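Local atomic coordinates of putative alpha-L-fucosidase (Bacteroides thetaiotaomicron VPI-5482, PDB entry 3GZA), a protein that probably hydrolyses alpha-L-fucosyl linkages, as a putative exported alpha-L-fucosidase of glycoside hydrolase family 29. Residues D216-G221 / V266-D271; G225-P230 / R309-I314; N60-V65 / C118-L123. All blocks are in the same frame, centred on the assembly; numbering follows the deposited sequence.

Contact 1: residues D216-G221 / V266-D271; sequences DFRWGG and VPAMAD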
ATOM      1  N   ASP A 216      30.371   1.762  -5.500  1.00 23.00           N
ATOM      2  CA  ASP A 216      31.417   2.637  -4.964  1.00 23.85           C
ATOM      3  C   ASP A 216      32.256   2.011  -3.855  1.00 25.33           C
ATOM      4  O   ASP A 216      33.289   2.573  -3.456  1.00 25.71           O
ATOM      5  CB  ASP A 216      30.845   3.971  -4.554  1.00 24.67           C
ATOM      6  CG  ASP A 216      30.433   4.827  -5.725  1.00 24.94           C
ATOM      7  OD1 ASP A 216      30.764   4.544  -6.902  1.00 25.01           O
ATOM      8  OD2 ASP A 216      29.811   5.892  -5.439  1.00 25.71           O
ATOM      9  N   PHE A 217      31.850   0.835  -3.408  1.00 25.11           N
ATOM     10  CA  PHE A 217      32.628  -0.017  -2.534  1.00 24.42           C
ATOM     11  C   PHE A 217      32.053  -1.409  -2.720  1.00 24.62           C
ATOM     12  O   PHE A 217      31.020  -1.546  -3.400  1.00 24.53           O
ATOM     13  CB  PHE A 217      32.659   0.482  -1.083  1.00 24.91           C
ATOM     14  CG  PHE A 217      31.327   0.618  -0.442  1.00 23.64           C
ATOM     15  CD1 PHE A 217      30.725  -0.468   0.080  1.00 25.77           C
ATOM     16  CD2 PHE A 217      30.701   1.865  -0.341  1.00 24.20           C
ATOM     17  CE1 PHE A 217      29.537  -0.375   0.664  1.00 24.86           C
ATOM     18  CE2 PHE A 217      29.515   1.979   0.255  1.00 25.93           C
ATOM     19  CZ  PHE A 217      28.937   0.871   0.790  1.00 25.15           C
ATOM     20  N   ARG A 218      32.706  -2.434  -2.181  1.00 25.08           N
ATOM     21  CA  ARG A 218      32.253  -3.813  -2.368  1.00 25.32           C
ATOM     22  C   ARG A 218      32.079  -4.474  -1.025  1.00 25.14           C
ATOM     23  O   ARG A 218      32.869  -4.232  -0.131  1.00 25.44           O
ATOM     24  CB  ARG A 218      33.248  -4.666  -3.179  1.00 26.13           C
ATOM     25  CG  ARG A 218      34.629  -4.838  -2.513  1.00 25.88           C
ATOM     26  CD  ARG A 218      35.595  -5.538  -3.421  1.00 25.88           C
ATOM     27  NE  ARG A 218      36.695  -6.074  -2.613  1.00 25.38           N
ATOM     28  CZ  ARG A 218      37.867  -5.480  -2.394  1.00 24.97           C
ATOM     29  NH1 ARG A 218      38.204  -4.344  -3.025  1.00 25.00           N
ATOM     30  NH2 ARG A 218      38.740  -6.070  -1.592  1.00 24.92           N
ATOM     31  N   TRP A 219      31.099  -5.354  -0.939  1.00 25.39           N
ATOM     32  CA  TRP A 219      30.949  -6.226   0.240  1.00 26.52           C
ATOM     33  C   TRP A 219      32.117  -7.185   0.229  1.00 26.54           C
ATOM     34  O   TRP A 219      32.369  -7.864  -0.765  1.00 28.74           O
ATOM     35  CB  TRP A 219      29.625  -6.990   0.132  1.00 28.06           C
ATOM     36  CG  TRP A 219      29.390  -7.971   1.246  1.00 26.70           C
ATOM     37  CD1 TRP A 219      29.270  -7.691   2.537  1.00 28.77           C
ATOM     38  CD2 TRP A 219      29.225  -9.379   1.105  1.00 26.39           C
ATOM     39  NE1 TRP A 219      29.035  -8.830   3.253  1.00 29.14           N
ATOM     40  CE2 TRP A 219      28.990  -9.887   2.398  1.00 26.59           C
ATOM     41  CE3 TRP A 219      29.225 -10.246   0.023  1.00 30.07           C
ATOM     42  CZ2 TRP A 219      28.778 -11.210   2.639  1.00 27.83           C
ATOM     43  CZ3 TRP A 219      29.041 -11.578   0.260  1.00 30.57           C
ATOM     44  CH2 TRP A 219      28.815 -12.049   1.563  1.00 29.14           C
ATOM     45  N   GLY A 220      32.825  -7.260   1.353  1.00 24.82           N
ATOM     46  CA  GLY A 220      34.028  -8.073   1.493  1.00 26.08           C
ATOM     47  C   GLY A 220      33.879  -9.574   1.607  1.00 26.61           C
ATOM     48  O   GLY A 220      34.805 -10.235   2.088  1.00 25.94           O
ATOM     49  N   GLY A 221      32.750 -10.115   1.179  1.00 26.66           N
ATOM     50  CA  GLY A 221      32.625 -11.585   1.054  1.00 27.33           C
ATOM     51  C   GLY A 221      32.117 -12.377   2.250  1.00 26.99           C
ATOM     52  O   GLY A 221      32.050 -13.617   2.158  1.00 26.86           O
ATOM     53  N   VAL A 266      37.170   0.087  -6.140  1.00 23.11           N
ATOM     54  CA  VAL A 266      35.957  -0.485  -5.524  1.00 22.12           C
ATOM     55  C   VAL A 266      36.357  -1.057  -4.148  1.00 23.32           C
ATOM     56  O   VAL A 266      36.526  -2.282  -4.007  1.00 22.99           O
ATOM     57  CB  VAL A 266      35.273  -1.561  -6.395  1.00 23.68           C
ATOM     58  CG1 VAL A 266      33.907  -1.876  -5.874  1.00 24.64           C
ATOM     59  CG2 VAL A 266      35.126  -1.089  -7.861  1.00 23.06           C
ATOM     60  N   PRO A 267      36.583  -0.164  -3.169  1.00 23.29           N
ATOM     61  CA  PRO A 267      37.197  -0.602  -1.930  1.00 23.07           C
ATOM     62  C   PRO A 267      36.357  -1.485  -1.048  1.00 23.86           C
ATOM     63  O   PRO A 267      35.134  -1.551  -1.159  1.00 24.03           O
ATOM     64  CB  PRO A 267      37.591   0.708  -1.243  1.00 23.72           C
ATOM     65  CG  PRO A 267      36.662   1.723  -1.858  1.00 24.64           C
ATOM     66  CD  PRO A 267      36.368   1.294  -3.189  1.00 25.03           C
ATOM     67  N   ALA A 268      37.069  -2.189  -0.170  1.00 23.93           N
ATOM     68  CA  ALA A 268      36.455  -3.180   0.695  1.00 24.11           C
ATOM     69  C   ALA A 268      35.620  -2.685   1.869  1.00 25.26           C
ATOM     70  O   ALA A 268      35.984  -1.794   2.622  1.00 24.43           O
ATOM     71  CB  ALA A 268      37.536  -4.147   1.221  1.00 25.40           C
HETATM   72  N   MSE A 269      34.483  -3.313   2.012  1.00 24.86           N
HETATM   73  CA  MSE A 269      33.579  -3.109   3.127  1.00 24.50           C
HETATM   74  C   MSE A 269      33.503  -4.416   3.918  1.00 24.42           C
HETATM   75  O   MSE A 269      33.431  -5.491   3.352  1.00 25.02           O
HETATM   76  CB  MSE A 269      32.186  -2.776   2.626  1.00 25.47           C
HETATM   77  CG  MSE A 269      31.238  -2.511   3.660  1.00 26.90           C
HETATM   78 SE   MSE A 269      30.062  -4.020   4.115  0.75 26.68          SE
HETATM   79  CE  MSE A 269      28.800  -3.759   2.698  1.00 25.73           C
ATOM     80  N   ALA A 270      33.601  -4.320   5.245  1.00 24.81           N
ATOM     81  CA  ALA A 270      33.382  -5.452   6.158  1.00 23.86           C
ATOM     82  C   ALA A 270      32.134  -5.131   6.942  1.00 24.34           C
ATOM     83  O   ALA A 270      31.828  -3.954   7.188  1.00 25.16           O
ATOM     84  CB  ALA A 270      34.572  -5.634   7.114  1.00 22.68           C
ATOM     85  N   ASP A 271      31.346  -6.151   7.302  1.00 23.66           N
ATOM     86  CA  ASP A 271      30.167  -5.889   8.100  1.00 24.56           C
ATOM     87  C   ASP A 271      29.828  -7.071   8.994  1.00 25.00           C
ATOM     88  O   ASP A 271      30.227  -8.202   8.696  1.00 24.66           O
ATOM     89  CB  ASP A 271      28.942  -5.418   7.277  1.00 24.29           C
ATOM     90  CG  ASP A 271      28.355  -6.447   6.319  1.00 27.10           C
ATOM     91  OD1 ASP A 271      28.893  -7.531   6.059  1.00 26.62           O
ATOM     92  OD2 ASP A 271      27.265  -6.104   5.756  1.00 26.76           O
TER
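Arg218 meets 266-271 with both its backbone and its side chain. Its amide N donates to Pro267 O at 2.8 Å, and its own carbonyl O accepts from Met269 N. Gly220 N then gives to Met269 O at 2.7 Å, and these three bonds set the parallel register of Arg218 with Ala268 and Trp219 with Met269. The side chain of Arg218 has CG lodged between backbone N and carbonyl carbon (chi1 63°), then runs extended. This brings NH1 back to Val266 O at 2.8 Å, with the oxygen about 20° out of the guanidinium plane, while Ala268 CB lies over one face of the group. NH1 also reaches Trp232 O and NE gives to Leu255 O, so a buried charge is spread over several main-chain carbonyls.

On the opposite face of the strand pair, Trp219 swings CG anti to its N and points NE1 at Asp271 OD1, 3.1 Å away. The oxygen sits in the indole plane, whereas the N-H meets OD1 on its syn side but about 31° out of the carboxylate plane. Selenomethionine Met269 has SE at the edge of the indole, 5.2 Å from the centroid of its five-membered ring, a Met-aromatic contact; CE packs against Trp219 CD1. Met269 CB lies 3.7 Å from Phe217 CD1, and the chain bent beyond it brings CE toward both rings. A bound HEPES molecule lies beside Trp219, which may mark a pocket.

Phe217 stacks with Trp17 of helix 15-20 and with Tyr209 of strand 207-209, while Ala268 and Ala270 bond on to Thr312. Strand 264-273 thus runs between the short strand 218-219 and strand 312-317 in the barrel sheet.

Contact 2: residues G225-P230 / R309-I314; sequences GTVEYP and RNATLI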
ATOM      1  N   GLY A 225      32.621  -9.364   9.808  1.00 24.03           N
ATOM      2  CA  GLY A 225      33.253  -8.122  10.217  1.00 24.25           C
ATOM      3  C   GLY A 225      34.739  -8.111   9.930  1.00 24.18           C
ATOM      4  O   GLY A 225      35.485  -7.349  10.553  1.00 24.97           O
ATOM      5  N   THR A 226      35.161  -8.935   8.967  1.00 25.10           N
ATOM      6  CA  THR A 226      36.564  -9.020   8.544  1.00 24.93           C
ATOM      7  C   THR A 226      36.625  -9.110   7.043  1.00 24.94           C
ATOM      8  O   THR A 226      35.618  -9.341   6.377  1.00 24.37           O
ATOM      9  CB  THR A 226      37.288 -10.267   9.084  1.00 26.32           C
ATOM     10  OG1 THR A 226      36.815 -11.472   8.421  1.00 25.05           O
ATOM     11  CG2 THR A 226      37.125 -10.399  10.567  1.00 24.55           C
ATOM     12  N   VAL A 227      37.816  -8.873   6.529  1.00 23.88           N
ATOM     13  CA  VAL A 227      38.188  -9.190   5.166  1.00 24.70           C
ATOM     14  C   VAL A 227      39.405 -10.093   5.248  1.00 24.43           C
ATOM     15  O   VAL A 227      39.987 -10.272   6.297  1.00 23.84           O
ATOM     16  CB  VAL A 227      38.472  -7.935   4.314  1.00 24.63           C
ATOM     17  CG1 VAL A 227      37.201  -7.123   4.085  1.00 24.62           C
ATOM     18  CG2 VAL A 227      39.601  -7.041   4.924  1.00 24.48           C
ATOM     19  N   GLU A 228      39.865 -10.620   4.124  1.00 24.55           N
ATOM     20  CA  GLU A 228      41.047 -11.442   4.113  1.00 24.39           C
ATOM     21  C   GLU A 228      42.273 -10.573   3.883  1.00 24.07           C
ATOM     22  O   GLU A 228      42.162  -9.346   3.816  1.00 23.44           O
ATOM     23  CB  GLU A 228      40.901 -12.546   3.084  1.00 24.07           C
ATOM     24  CG  GLU A 228      39.753 -13.506   3.388  1.00 26.63           C
ATOM     25  CD  GLU A 228      39.960 -14.249   4.684  1.00 29.12           C
ATOM     26  OE1 GLU A 228      41.052 -14.814   4.848  1.00 36.16           O
ATOM     27  OE2 GLU A 228      39.032 -14.323   5.508  1.00 31.60           O
ATOM     28  N   TYR A 229      43.446 -11.190   3.841  1.00 23.91           N
ATOM     29  CA  TYR A 229      44.700 -10.470   3.629  1.00 23.55           C
ATOM     30  C   TYR A 229      45.565 -11.194   2.591  1.00 24.18           C
ATOM     31  O   TYR A 229      45.710 -12.413   2.691  1.00 23.67           O
ATOM     32  CB  TYR A 229      45.429 -10.258   4.986  1.00 23.98           C
ATOM     33  CG  TYR A 229      46.596  -9.304   4.775  1.00 21.77           C
ATOM     34  CD1 TYR A 229      46.378  -7.925   4.812  1.00 22.59           C
ATOM     35  CD2 TYR A 229      47.867  -9.766   4.492  1.00 23.04           C
ATOM     36  CE1 TYR A 229      47.369  -7.052   4.545  1.00 24.00           C
ATOM     37  CE2 TYR A 229      48.908  -8.883   4.203  1.00 22.08           C
ATOM     38  CZ  TYR A 229      48.646  -7.512   4.243  1.00 22.66           C
ATOM     39  OH  TYR A 229      49.652  -6.625   3.974  1.00 23.37           O
ATOM     40  N   PRO A 230      46.138 -10.460   1.612  1.00 24.35           N
ATOM     41  CA  PRO A 230      46.064  -9.011   1.388  1.00 23.81           C
ATOM     42  C   PRO A 230      44.668  -8.559   0.995  1.00 24.13           C
ATOM     43  O   PRO A 230      43.840  -9.384   0.562  1.00 22.94           O
ATOM     44  CB  PRO A 230      47.047  -8.778   0.232  1.00 23.61           C
ATOM     45  CG  PRO A 230      47.102 -10.040  -0.478  1.00 26.41           C
ATOM     46  CD  PRO A 230      46.977 -11.100   0.579  1.00 25.33           C
ATOM     47  N   ARG A 309      43.023  -4.183   7.962  1.00 23.77           N
ATOM     48  CA  ARG A 309      43.199  -4.853   6.675  1.00 23.38           C
ATOM     49  C   ARG A 309      42.577  -3.997   5.539  1.00 23.89           C
ATOM     50  O   ARG A 309      42.140  -4.519   4.527  1.00 23.54           O
ATOM     51  CB  ARG A 309      42.591  -6.272   6.684  1.00 23.33           C
ATOM     52  CG  ARG A 309      43.350  -7.239   7.478  1.00 23.12           C
ATOM     53  CD  ARG A 309      42.747  -8.631   7.432  1.00 22.98           C
ATOM     54  NE  ARG A 309      43.537  -9.550   8.241  1.00 23.06           N
ATOM     55  CZ  ARG A 309      43.208 -10.826   8.429  1.00 26.79           C
ATOM     56  NH1 ARG A 309      42.139 -11.341   7.871  1.00 25.83           N
ATOM     57  NH2 ARG A 309      43.948 -11.585   9.201  1.00 27.18           N
ATOM     58  N   ASN A 310      42.579  -2.669   5.694  1.00 24.18           N
ATOM     59  CA  ASN A 310      42.184  -1.771   4.612  1.00 23.80           C
ATOM     60  C   ASN A 310      40.736  -1.923   4.194  1.00 23.93           C
ATOM     61  O   ASN A 310      40.402  -1.835   3.025  1.00 24.06           O
ATOM     62  CB  ASN A 310      43.078  -2.036   3.373  1.00 23.64           C
ATOM     63  CG  ASN A 310      43.006  -0.931   2.339  1.00 23.77           C
ATOM     64  OD1 ASN A 310      42.735   0.248   2.663  1.00 24.01           O
ATOM     65  ND2 ASN A 310      43.337  -1.290   1.072  1.00 24.05           N
ATOM     66  N   ALA A 311      39.852  -2.178   5.160  1.00 23.97           N
ATOM     67  CA  ALA A 311      38.434  -2.222   4.925  1.00 24.73           C
ATOM     68  C   ALA A 311      37.713  -1.351   5.983  1.00 26.23           C
ATOM     69  O   ALA A 311      38.073  -1.355   7.135  1.00 31.22           O
ATOM     70  CB  ALA A 311      37.912  -3.701   4.993  1.00 25.09           C
ATOM     71  N   THR A 312      36.700  -0.606   5.574  1.00 24.47           N
ATOM     72  CA  THR A 312      35.838   0.103   6.477  1.00 25.01           C
ATOM     73  C   THR A 312      34.803  -0.883   7.005  1.00 24.58           C
ATOM     74  O   THR A 312      34.180  -1.639   6.250  1.00 24.59           O
ATOM     75  CB  THR A 312      35.247   1.341   5.831  1.00 24.71           C
ATOM     76  OG1 THR A 312      36.315   2.317   5.738  1.00 25.24           O
ATOM     77  CG2 THR A 312      34.051   1.908   6.655  1.00 26.03           C
ATOM     78  N   LEU A 313      34.599  -0.859   8.315  1.00 24.49           N
ATOM     79  CA  LEU A 313      33.760  -1.804   9.034  1.00 24.02           C
ATOM     80  C   LEU A 313      32.411  -1.190   9.357  1.00 24.21           C
ATOM     81  O   LEU A 313      32.339  -0.075   9.921  1.00 25.80           O
ATOM     82  CB  LEU A 313      34.465  -2.180  10.327  1.00 24.98           C
ATOM     83  CG  LEU A 313      33.719  -3.022  11.367  1.00 23.67           C
ATOM     84  CD1 LEU A 313      33.384  -4.437  10.797  1.00 25.94           C
ATOM     85  CD2 LEU A 313      34.490  -3.152  12.719  1.00 24.85           C
ATOM     86  N   ILE A 314      31.341  -1.932   9.062  1.00 23.89           N
ATOM     87  CA  ILE A 314      30.001  -1.521   9.371  1.00 24.89           C
ATOM     88  C   ILE A 314      29.384  -2.448  10.427  1.00 24.20           C
ATOM     89  O   ILE A 314      29.292  -3.639  10.202  1.00 24.36           O
ATOM     90  CB  ILE A 314      29.076  -1.452   8.129  1.00 25.40           C
ATOM     91  CG1 ILE A 314      29.714  -0.502   7.089  1.00 27.67           C
ATOM     92  CG2 ILE A 314      27.651  -0.995   8.554  1.00 26.97           C
ATOM     93  CD1 ILE A 314      28.857  -0.330   5.767  1.00 25.20           C
TER
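Loop-to-strand packing with one side-chain-to-backbone hydrogen bond joins 225-230, the connection leading from strand 218-219 to strand 234-235, to the chain entering strand 312-317. The bond runs from Arg309 NH1 to Val227 O, 2.9 Å long and fairly straight, with an N-H...O angle of 158°. Donor and acceptor are coplanar in both senses: the oxygen lies in the guanidinium plane and the nitrogen in the carbonyl plane. Arg309 gets there by a fully extended chain from CG to NE that slides past Val227 in the opposite direction. Tyr229 CB sits over one guanidinium face, 3.8 Å from Arg309 NE, with the phenol ring turned 50° from that plane. Replacing Arg309 by an alanine removes the guanidinium, and Val227 O would probably lose this donor while a gap opened beside Tyr229 CB.

In this TIM-barrel-type domain, strand 312-317 pairs with both 22-26 and 264-273, and the loop packs across its approach. Val227 supplies the apolar part: CG1 lies 3.6 Å from Ala311 CB, and CG2 is equally close to Arg309 CB. Farther along, Leu313 CD1 rests 3.6 Å from Gly225 O. The hydroxyl of Tyr229 leaves the contact altogether, bonding to the backbone of Ser404 and Glu403, while its ring makes a cation-pi contact with Arg409 of strand 409-418.

Contact 3: residues N60-V65 / C118-L123; sequences NTDQWV and CRKYGL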
ATOM      1  N   ASN A  60      14.101   7.581  20.214  1.00 27.66           N
ATOM      2  CA  ASN A  60      15.044   8.678  20.331  1.00 27.35           C
ATOM      3  C   ASN A  60      16.260   8.389  19.451  1.00 26.54           C
ATOM      4  O   ASN A  60      17.194   7.710  19.863  1.00 26.66           O
ATOM      5  CB  ASN A  60      15.469   8.910  21.758  1.00 27.05           C
ATOM      6  CG  ASN A  60      16.402  10.103  21.881  1.00 29.71           C
ATOM      7  OD1 ASN A  60      16.642  10.802  20.897  1.00 32.08           O
ATOM      8  ND2 ASN A  60      16.830  10.411  23.116  1.00 36.52           N
ATOM      9  N   THR A  61      16.258   8.875  18.213  1.00 25.66           N
ATOM     10  CA  THR A  61      17.388   8.618  17.329  1.00 25.34           C
ATOM     11  C   THR A  61      18.669   9.303  17.804  1.00 24.85           C
ATOM     12  O   THR A  61      19.759   8.843  17.390  1.00 25.89           O
ATOM     13  CB  THR A  61      17.085   8.985  15.892  1.00 24.56           C
ATOM     14  OG1 THR A  61      16.621  10.319  15.877  1.00 25.42           O
ATOM     15  CG2 THR A  61      16.027   8.066  15.293  1.00 26.51           C
ATOM     16  N   ASP A  62      18.581  10.313  18.679  1.00 24.69           N
ATOM     17  CA  ASP A  62      19.815  10.878  19.226  1.00 23.66           C
ATOM     18  C   ASP A  62      20.535   9.748  19.974  1.00 25.11           C
ATOM     19  O   ASP A  62      21.747   9.697  19.947  1.00 25.96           O
ATOM     20  CB  ASP A  62      19.580  12.039  20.177  1.00 23.92           C
ATOM     21  CG  ASP A  62      19.211  13.343  19.496  1.00 23.40           C
ATOM     22  OD1 ASP A  62      19.322  13.444  18.270  1.00 26.15           O
ATOM     23  OD2 ASP A  62      18.806  14.291  20.278  1.00 25.80           O
ATOM     24  N   GLN A  63      19.781   8.938  20.747  1.00 25.72           N
ATOM     25  CA  GLN A  63      20.364   7.845  21.552  1.00 25.17           C
ATOM     26  C   GLN A  63      21.030   6.807  20.663  1.00 25.60           C
ATOM     27  O   GLN A  63      22.117   6.273  20.995  1.00 25.83           O
ATOM     28  CB  GLN A  63      19.310   7.268  22.523  1.00 25.81           C
ATOM     29  CG  GLN A  63      19.817   6.231  23.508  1.00 25.11           C
ATOM     30  CD  GLN A  63      19.728   4.821  23.021  1.00 27.53           C
ATOM     31  OE1 GLN A  63      19.172   4.559  21.948  1.00 25.71           O
ATOM     32  NE2 GLN A  63      20.287   3.878  23.804  1.00 27.62           N
ATOM     33  N   TRP A  64      20.404   6.539  19.526  1.00 24.89           N
ATOM     34  CA  TRP A  64      20.989   5.597  18.543  1.00 24.79           C
ATOM     35  C   TRP A  64      22.359   6.092  18.036  1.00 26.25           C
ATOM     36  O   TRP A  64      23.340   5.357  18.016  1.00 25.83           O
ATOM     37  CB  TRP A  64      20.090   5.512  17.320  1.00 26.09           C
ATOM     38  CG  TRP A  64      18.724   4.973  17.491  1.00 25.11           C
ATOM     39  CD1 TRP A  64      18.034   4.790  18.667  1.00 25.66           C
ATOM     40  CD2 TRP A  64      17.816   4.691  16.453  1.00 26.42           C
ATOM     41  NE1 TRP A  64      16.757   4.336  18.376  1.00 26.45           N
ATOM     42  CE2 TRP A  64      16.592   4.304  17.029  1.00 26.57           C
ATOM     43  CE3 TRP A  64      17.930   4.694  15.059  1.00 27.16           C
ATOM     44  CZ2 TRP A  64      15.476   3.910  16.251  1.00 28.84           C
ATOM     45  CZ3 TRP A  64      16.820   4.314  14.290  1.00 27.96           C
ATOM     46  CH2 TRP A  64      15.621   3.934  14.894  1.00 28.09           C
ATOM     47  N   VAL A  65      22.403   7.357  17.624  1.00 25.91           N
ATOM     48  CA  VAL A  65      23.574   7.947  17.064  1.00 26.31           C
ATOM     49  C   VAL A  65      24.667   8.059  18.113  1.00 26.01           C
ATOM     50  O   VAL A  65      25.830   7.772  17.852  1.00 25.24           O
ATOM     51  CB  VAL A  65      23.245   9.292  16.387  1.00 26.80           C
ATOM     52  CG1 VAL A  65      24.523  10.022  15.931  1.00 27.61           C
ATOM     53  CG2 VAL A  65      22.330   9.027  15.189  1.00 25.31           C
ATOM     54  N   CYS A 118      22.146  12.280  13.262  1.00 24.77           N
ATOM     55  CA  CYS A 118      23.508  12.085  12.742  1.00 26.07           C
ATOM     56  C   CYS A 118      24.245  13.405  12.730  1.00 25.83           C
ATOM     57  O   CYS A 118      25.339  13.558  13.278  1.00 26.55           O
ATOM     58  CB  CYS A 118      23.474  11.507  11.330  1.00 25.99           C
ATOM     59  SG  CYS A 118      22.996   9.743  11.310  1.00 26.92           S
ATOM     60  N   ARG A 119      23.646  14.406  12.094  1.00 25.50           N
ATOM     61  CA  ARG A 119      24.326  15.679  11.923  1.00 25.90           C
ATOM     62  C   ARG A 119      24.582  16.376  13.250  1.00 25.54           C
ATOM     63  O   ARG A 119      25.598  17.066  13.423  1.00 26.95           O
ATOM     64  CB  ARG A 119      23.542  16.566  10.955  1.00 26.48           C
ATOM     65  CG  ARG A 119      23.555  16.004   9.546  1.00 27.40           C
ATOM     66  CD  ARG A 119      22.794  16.816   8.526  1.00 28.15           C
ATOM     67  NE  ARG A 119      22.782  16.102   7.227  1.00 28.15           N
ATOM     68  CZ  ARG A 119      21.693  15.657   6.586  1.00 28.18           C
ATOM     69  NH1 ARG A 119      20.458  15.838   7.060  1.00 29.60           N
ATOM     70  NH2 ARG A 119      21.857  15.028   5.444  1.00 29.86           N
ATOM     71  N   LYS A 120      23.659  16.221  14.188  1.00 25.29           N
ATOM     72  CA  LYS A 120      23.804  16.813  15.532  1.00 24.57           C
ATOM     73  C   LYS A 120      25.088  16.351  16.255  1.00 24.19           C
ATOM     74  O   LYS A 120      25.749  17.154  16.938  1.00 25.55           O
ATOM     75  CB  LYS A 120      22.575  16.477  16.383  1.00 25.02           C
ATOM     76  CG  LYS A 120      22.605  16.983  17.830  1.00 25.46           C
ATOM     77  CD  LYS A 120      21.288  16.752  18.554  1.00 25.20           C
ATOM     78  CE  LYS A 120      21.355  17.100  20.010  1.00 27.61           C
ATOM     79  NZ  LYS A 120      20.021  16.810  20.622  1.00 29.20           N
ATOM     80  N   TYR A 121      25.424  15.070  16.087  1.00 24.24           N
ATOM     81  CA  TYR A 121      26.568  14.459  16.738  1.00 24.87           C
ATOM     82  C   TYR A 121      27.766  14.284  15.835  1.00 26.03           C
ATOM     83  O   TYR A 121      28.769  13.683  16.223  1.00 27.46           O
ATOM     84  CB  TYR A 121      26.182  13.159  17.416  1.00 25.08           C
ATOM     85  CG  TYR A 121      25.160  13.405  18.504  1.00 24.43           C
ATOM     86  CD1 TYR A 121      25.526  13.928  19.709  1.00 29.05           C
ATOM     87  CD2 TYR A 121      23.818  13.139  18.275  1.00 23.58           C
ATOM     88  CE1 TYR A 121      24.566  14.200  20.703  1.00 27.89           C
ATOM     89  CE2 TYR A 121      22.863  13.391  19.228  1.00 27.88           C
ATOM     90  CZ  TYR A 121      23.220  13.905  20.422  1.00 28.26           C
ATOM     91  OH  TYR A 121      22.254  14.143  21.380  1.00 30.63           O
ATOM     92  N   GLY A 122      27.678  14.792  14.623  1.00 25.24           N
ATOM     93  CA  GLY A 122      28.816  14.751  13.746  1.00 26.95           C
ATOM     94  C   GLY A 122      29.055  13.462  13.008  1.00 27.37           C
ATOM     95  O   GLY A 122      30.204  13.160  12.669  1.00 29.71           O
ATOM     96  N   LEU A 123      28.017  12.647  12.826  1.00 27.20           N
ATOM     97  CA  LEU A 123      28.118  11.438  12.023  1.00 26.50           C
ATOM     98  C   LEU A 123      27.449  11.762  10.686  1.00 27.65           C
ATOM     99  O   LEU A 123      26.521  12.570  10.620  1.00 28.76           O
ATOM    100  CB  LEU A 123      27.495  10.213  12.670  1.00 27.02           C
ATOM    101  CG  LEU A 123      28.395   9.397  13.615  1.00 25.35           C
ATOM    102  CD1 LEU A 123      28.776  10.237  14.829  1.00 27.50           C
ATOM    103  CD2 LEU A 123      27.707   8.096  13.983  1.00 26.66           C
TER
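Asp62 OD2 takes the ammonium of Lys120 in a 2.8 Å salt bridge to NZ, while the other oxygen of the same carboxylate, OD1, is bonded to Ser117 OG. The lysine nitrogen comes in from above the carboxylate plane, 44° out of it. Lys120 is stretched to full length, CG anti to its backbone N (chi1 178°) and the chain extended beyond it, and the two side chains cross at about a right angle. The Tyr121 ring turns its edge to Asp62, whose CG lies in the ring plane, 3.7 Å from Tyr121 CE2; carboxylate and ring stand 82° apart. Lys120 CG lies over one face of that ring, toward its margin.

Beneath these polar groups the contact turns apolar. Val65 splits its two methyls: CG1 reaches Tyr121 CB at 3.8 Å and Leu123 CD2 at 4.2 Å, and CG2 lies 4.0 Å from Cys118 SG. Cys118 and Leu123 carry the packing inward to Ala76 of strand 75-79.

Each helix has a capping feature at the end that lies in this contact. Asn60 OD1 accepts from Asp62 N at 3.0 Å, an N-cap bond that starts helix 61-69. Gly122, at positive phi, turns the chain out of helix 110-121 in a Schellman motif, with Leu123 N bonded to Cys118 O. The start of one helix is set against the end of the other, as neighbouring helices pack outside the parallel strands 75-79 and 124-129 in a TIM-type barrel.

Overall arrangement
Contacts 1 and 2 share the same part of the barrel sheet, their centres 8 Å apart: Ala270 N and O bond to Thr312 O and Ile314 N, so strands 264-273 and 312-317 join them directly. Contact 1 is the buried one and relies on main-chain pairing plus an arginine bonded to several main-chain carbonyls. Contact 2 is partly buried; it too uses an arginine on a carbonyl, but lays a loop over a strand entrance without strand pairing. Contact 3 stands apart, its centre about 24 and 25 Å from the other two, in the helical layer. There a salt bridge lies at the more exposed margin and valine packing beneath it.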